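Local coordinates for methyl-coenzyme M reductase subunit beta (PDB 1E6Y), which forms part of methyl-coenzyme M reductase I, which uses coenzyme B to reduce methyl-coenzyme M, releasing methane in the final step of methanogenesis, at residues G51-G56 with R68-D73; D95-I100 with Q111-R116. All blocks are in the same frame, centred on the assembly; numbering follows the deposited sequence.

In the fold
Both contacts lie in the N-terminal half of the beta subunit, within the family's N-terminal domain, and follow one another along the chain: contact 1 is complete before contact 2 begins. In contact 1 the end of helix 46-55 meets the loop that leads on to helix 78-89. In contact 2 the hairpin of strands 98-102 and 107-111 is held at its open end, where the chain turns into helix 114-118. Their centres are 29 Å apart and their nearest atoms about 15 Å. Strand 41-45, which runs into helix 46-55, pairs with strand 107-111 and so ties the two regions together. Both lie away from the residues that bind coenzyme M, coenzyme B and factor 430.

Contact 1 of 2, residues G51-G56 with R68-D73; sequences GALASG and RGLNYD
L53 reaches out from the last turn of helix 46-55 and splits its two methyls between side chains of the loop. CD1 of L53 lies 3.6 Å from CD2 of the Y72 ring, the two side chains crossing at about a right angle, while CD2 of L53 meets CD1 of L70 at 4.0 Å on a slanting approach. The CB of L70 in turn sits over one face of the Y72 ring, offset toward its rim. In Y72, CG lies beside the backbone N (chi1 -61°), which turns CD2 of the ring to the leucine.

The backbone draws the same residues together. L70 N donates an almost straight bond of 2.9 Å to L53 O, arriving from above the carbonyl plane, and the same oxygen accepts from a water, 2.8 Å away, that also donates to R68 O. A second water joins A54 O to N71 OD1, donating to both, and that amide oxygen also lies beside CB of A54. Helix 149-157 adds A155 against L53, and I151 and V152 against L70; Y72 OH is hydrogen-bonded to OG1 of T144, and its ring stacks with F142. The whole forms a helix C-terminus that ends at S55, followed by G56 with positive phi, where a returning loop donates a backbone N-H to the carbonyl of L53.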
loop_
_atom_site.group_PDB
_atom_site.type_symbol
_atom_site.label_atom_id
_atom_site.label_comp_id
_atom_site.label_asym_id
_atom_site.label_seq_id
_atom_site.Cartn_x
_atom_site.Cartn_y
_atom_site.Cartn_z
ATOM N N GLY E 51 -24.103 -22.050 2.244
ATOM C CA GLY E 51 -24.905 -20.875 1.952
ATOM C C GLY E 51 -24.374 -20.077 0.775
ATOM O O GLY E 51 -25.141 -19.661 -0.098
ATOM N N ALA E 52 -23.055 -19.900 0.728
ATOM C CA ALA E 52 -22.404 -19.179 -0.363
ATOM C C ALA E 52 -22.622 -19.871 -1.706
ATOM O O ALA E 52 -22.894 -19.212 -2.713
ATOM C CB ALA E 52 -20.914 -19.043 -0.080
ATOM N N LEU E 53 -22.513 -21.198 -1.716
ATOM C CA LEU E 53 -22.729 -21.982 -2.930
ATOM C C LEU E 53 -24.144 -21.803 -3.460
ATOM O O LEU E 53 -24.343 -21.606 -4.658
ATOM C CB LEU E 53 -22.476 -23.465 -2.663
ATOM C CG LEU E 53 -21.018 -23.903 -2.547
ATOM C CD1 LEU E 53 -20.955 -25.326 -2.020
ATOM C CD2 LEU E 53 -20.342 -23.799 -3.903
ATOM N N ALA E 54 -25.117 -21.822 -2.554
ATOM C CA ALA E 54 -26.524 -21.760 -2.931
ATOM C C ALA E 54 -26.932 -20.376 -3.430
ATOM O O ALA E 54 -27.670 -20.259 -4.408
ATOM C CB ALA E 54 -27.399 -22.168 -1.752
ATOM N N SER E 55 -26.423 -19.335 -2.777
ATOM C CA SER E 55 -26.877 -17.970 -3.037
ATOM C C SER E 55 -25.972 -17.197 -3.993
ATOM O O SER E 55 -26.376 -16.176 -4.546
ATOM C CB SER E 55 -26.999 -17.197 -1.724
ATOM O OG SER E 55 -25.733 -17.018 -1.123
ATOM N N GLY E 56 -24.735 -17.661 -4.146
ATOM C CA GLY E 56 -23.760 -16.927 -4.931
ATOM C C GLY E 56 -23.133 -15.783 -4.155
ATOM O O GLY E 56 -22.353 -15.010 -4.713
ATOM N N ARG E 68 -25.854 -18.799 -10.619
ATOM C CA ARG E 68 -24.776 -19.789 -10.626
ATOM C C ARG E 68 -24.903 -20.675 -9.385
ATOM O O ARG E 68 -23.922 -21.169 -8.839
ATOM C CB ARG E 68 -23.420 -19.105 -10.710
ATOM C CG ARG E 68 -23.173 -18.168 -11.887
ATOM C CD ARG E 68 -23.243 -18.931 -13.220
ATOM N NE ARG E 68 -22.286 -20.039 -13.154
ATOM C CZ ARG E 68 -20.975 -19.942 -13.262
ATOM N NH1 ARG E 68 -20.208 -21.027 -13.157
ATOM N NH2 ARG E 68 -20.368 -18.776 -13.482
ATOM N N GLY E 69 -26.136 -20.794 -8.896
ATOM C CA GLY E 69 -26.391 -21.488 -7.647
ATOM C C GLY E 69 -26.054 -22.966 -7.676
ATOM O O GLY E 69 -26.331 -23.659 -8.657
ATOM N N LEU E 70 -25.391 -23.429 -6.620
ATOM C CA LEU E 70 -25.099 -24.846 -6.441
ATOM C C LEU E 70 -25.637 -25.304 -5.090
ATOM O O LEU E 70 -25.320 -24.715 -4.056
ATOM C CB LEU E 70 -23.587 -25.099 -6.513
ATOM C CG LEU E 70 -22.879 -24.770 -7.833
ATOM C CD1 LEU E 70 -21.379 -24.916 -7.654
ATOM C CD2 LEU E 70 -23.377 -25.687 -8.943
ATOM N N ASN E 71 -26.502 -26.312 -5.112
ATOM C CA ASN E 71 -27.129 -26.814 -3.895
ATOM C C ASN E 71 -26.450 -28.090 -3.416
ATOM O O ASN E 71 -26.824 -29.197 -3.810
ATOM C CB ASN E 71 -28.620 -27.064 -4.133
ATOM C CG ASN E 71 -29.344 -25.821 -4.596
ATOM O OD1 ASN E 71 -29.206 -24.752 -4.000
ATOM N ND2 ASN E 71 -30.069 -25.933 -5.703
ATOM N N TYR E 72 -25.382 -27.911 -2.645
ATOM C CA TYR E 72 -24.630 -29.026 -2.084
ATOM C C TYR E 72 -24.905 -29.098 -0.589
ATOM O O TYR E 72 -24.881 -28.078 0.104
ATOM C CB TYR E 72 -23.128 -28.829 -2.303
ATOM C CG TYR E 72 -22.684 -28.754 -3.750
ATOM C CD1 TYR E 72 -23.514 -29.186 -4.788
ATOM C CD2 TYR E 72 -21.410 -28.292 -4.076
ATOM C CE1 TYR E 72 -23.083 -29.160 -6.113
ATOM C CE2 TYR E 72 -20.969 -28.269 -5.392
ATOM C CZ TYR E 72 -21.806 -28.704 -6.404
ATOM O OH TYR E 72 -21.353 -28.694 -7.702
ATOM N N ASP E 73 -25.146 -30.305 -0.091
ATOM C CA ASP E 73 -25.341 -30.491 1.338
ATOM C C ASP E 73 -23.995 -30.670 2.032
ATOM O O ASP E 73 -23.577 -31.790 2.324
ATOM C CB ASP E 73 -26.242 -31.702 1.597
ATOM C CG ASP E 73 -26.707 -31.788 3.043
ATOM O OD1 ASP E 73 -26.484 -30.832 3.818
ATOM O OD2 ASP E 73 -27.301 -32.822 3.406
HETATM O O HOH W 1 -23.462 -19.681 -6.420
HETATM O O HOH W 2 -29.174 -22.335 -5.456
#

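Contact 2 of 2, residues D95-I100 with Q111-R116; sequences DDTNVI and QSPKSR
D95 sets its carboxylate against the ring of P113, with OD1 3.3 Å from CB of the proline. The same OD1 accepts a hydrogen bond from a water, which in turn accepts one from S115 OG, and also accepts from the backbone N of V91 and D92. D95 OD2 closes an Asx turn: T97 N, 3.1 Å away, and T97 OG1, 2.7 Å away, approach it from one face of the carboxylate plane. Two donors on one oxygen, added to the bonds of OD1, fix the group's rotation.

The CG of D96 lies between its backbone N and carbonyl carbon (chi1 55°), which swings its carboxylate across to the start of helix 114-118. D96 OD2 receives K114 N on its syn side at 2.9 Å, OD1 takes a weak second share of that N-H, and the lysine's side chain crosses the carboxylate at about a right angle, its CG close to OD2. A water links OD1 to S115 N. A helix start would be expected to favour the negative charge here.

T97 lies side by side with P113, and its OG1 is 3.1 Å from CD of the ring. At N98 the hairpin proper begins, an antiparallel hydrogen-bonded pair with Q111: N98 N meets Q111 O at 3.0 Å, and Q111 N returns to N98 O at 2.8 Å. Their side chains run the same way, and ND2 of N98 donates to OE1 of Q111 at 2.9 Å although the amide planes are 58° apart.

Strand 107-111 is flanked by strand 41-45, whose S41 OG takes up NE2 of Q111. NH1 of R40, in helix 29-40, is hydrogen-bonded to the backbone O of D96 and of S112, while V89 of helix 78-89 packs on T97 and P113.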
loop_
_atom_site.group_PDB
_atom_site.type_symbol
_atom_site.label_atom_id
_atom_site.label_comp_id
_atom_site.label_asym_id
_atom_site.label_seq_id
_atom_site.Cartn_x
_atom_site.Cartn_y
_atom_site.Cartn_z
ATOM N N ASP E 95 0.610 -39.150 10.717
ATOM C CA ASP E 95 1.235 -37.947 11.256
ATOM C C ASP E 95 0.272 -37.143 12.131
ATOM O O ASP E 95 -0.832 -37.599 12.445
ATOM C CB ASP E 95 1.837 -37.074 10.133
ATOM C CG ASP E 95 0.788 -36.438 9.218
ATOM O OD1 ASP E 95 1.195 -35.852 8.195
ATOM O OD2 ASP E 95 -0.426 -36.510 9.495
ATOM N N ASP E 96 0.672 -35.924 12.471
ATOM C CA ASP E 96 -0.050 -35.113 13.443
ATOM C C ASP E 96 -1.133 -34.229 12.821
ATOM O O ASP E 96 -1.642 -33.315 13.468
ATOM C CB ASP E 96 0.941 -34.261 14.248
ATOM C CG ASP E 96 1.836 -33.405 13.368
ATOM O OD1 ASP E 96 2.405 -33.924 12.387
ATOM O OD2 ASP E 96 1.984 -32.208 13.674
ATOM N N THR E 97 -1.531 -34.541 11.590
ATOM C CA THR E 97 -2.706 -33.910 10.993
ATOM C C THR E 97 -3.942 -34.211 11.834
ATOM O O THR E 97 -4.125 -35.332 12.316
ATOM C CB THR E 97 -2.958 -34.417 9.561
ATOM O OG1 THR E 97 -1.772 -34.247 8.778
ATOM C CG2 THR E 97 -4.101 -33.649 8.913
ATOM N N ASN E 98 -4.770 -33.192 12.038
ATOM C CA ASN E 98 -5.983 -33.345 12.827
ATOM C C ASN E 98 -7.116 -32.526 12.225
ATOM O O ASN E 98 -7.005 -31.308 12.085
ATOM C CB ASN E 98 -5.725 -32.910 14.272
ATOM C CG ASN E 98 -6.863 -33.273 15.204
ATOM O OD1 ASN E 98 -7.427 -34.365 15.120
ATOM N ND2 ASN E 98 -7.214 -32.352 16.098
ATOM N N VAL E 99 -8.161 -33.216 11.780
ATOM C CA VAL E 99 -9.341 -32.557 11.234
ATOM C C VAL E 99 -10.584 -32.995 12.006
ATOM O O VAL E 99 -10.968 -34.168 11.982
ATOM C CB VAL E 99 -9.524 -32.875 9.733
ATOM C CG1 VAL E 99 -10.718 -32.109 9.173
ATOM C CG2 VAL E 99 -8.260 -32.515 8.967
ATOM N N ILE E 100 -11.188 -32.043 12.709
ATOM C CA ILE E 100 -12.296 -32.320 13.615
ATOM C C ILE E 100 -13.551 -31.576 13.177
ATOM O O ILE E 100 -13.499 -30.396 12.824
ATOM C CB ILE E 100 -11.947 -31.896 15.068
ATOM C CG1 ILE E 100 -10.718 -32.663 15.558
ATOM C CG2 ILE E 100 -13.121 -32.163 15.998
ATOM C CD1 ILE E 100 -10.200 -32.180 16.897
ATOM N N GLN E 111 -6.082 -28.824 11.343
ATOM C CA GLN E 111 -4.707 -28.661 11.790
ATOM C C GLN E 111 -3.779 -29.403 10.841
ATOM O O GLN E 111 -3.836 -30.631 10.737
ATOM C CB GLN E 111 -4.538 -29.196 13.214
ATOM C CG GLN E 111 -5.590 -28.686 14.182
ATOM C CD GLN E 111 -5.229 -28.947 15.626
ATOM O OE1 GLN E 111 -5.434 -30.046 16.139
ATOM N NE2 GLN E 111 -4.699 -27.930 16.296
ATOM N N SER E 112 -3.015 -28.641 10.064
ATOM C CA SER E 112 -1.993 -29.207 9.192
ATOM C C SER E 112 -0.948 -29.920 10.042
ATOM O O SER E 112 -0.710 -29.541 11.191
ATOM C CB SER E 112 -1.319 -28.099 8.377
ATOM O OG SER E 112 -2.135 -27.694 7.292
ATOM N N PRO E 113 -0.294 -30.949 9.481
ATOM C CA PRO E 113 0.870 -31.539 10.148
ATOM C C PRO E 113 1.987 -30.513 10.322
ATOM O O PRO E 113 2.129 -29.603 9.503
ATOM C CB PRO E 113 1.284 -32.668 9.208
ATOM C CG PRO E 113 0.801 -32.219 7.861
ATOM C CD PRO E 113 -0.496 -31.512 8.132
ATOM N N LYS E 114 2.771 -30.664 11.384
ATOM C CA LYS E 114 3.894 -29.769 11.658
ATOM C C LYS E 114 4.849 -29.651 10.477
ATOM O O LYS E 114 5.461 -28.606 10.272
ATOM C CB LYS E 114 4.666 -30.239 12.896
ATOM C CG LYS E 114 4.027 -29.814 14.198
ATOM C CD LYS E 114 4.666 -30.479 15.404
ATOM C CE LYS E 114 4.055 -29.930 16.690
ATOM N NZ LYS E 114 4.354 -30.750 17.899
ATOM N N SER E 115 4.919 -30.704 9.669
ATOM C CA SER E 115 5.793 -30.728 8.504
ATOM C C SER E 115 5.526 -29.588 7.515
ATOM O O SER E 115 6.458 -29.104 6.870
ATOM C CB SER E 115 5.682 -32.076 7.781
ATOM O OG SER E 115 4.354 -32.326 7.354
ATOM N N ARG E 116 4.271 -29.155 7.396
ATOM C CA ARG E 116 3.956 -28.047 6.482
ATOM C C ARG E 116 4.490 -26.722 7.022
ATOM O O ARG E 116 4.936 -25.886 6.235
ATOM C CB ARG E 116 2.459 -27.959 6.206
ATOM C CG ARG E 116 1.895 -29.188 5.501
ATOM C CD ARG E 116 0.476 -28.957 5.018
ATOM N NE ARG E 116 -0.089 -30.097 4.291
ATOM C CZ ARG E 116 0.201 -30.410 3.024
ATOM N NH1 ARG E 116 -0.411 -31.482 2.508
ATOM N NH2 ARG E 116 1.051 -29.726 2.293
HETATM O O HOH W 3 3.809 -35.013 8.278
HETATM O O HOH W 4 4.357 -33.416 10.593
#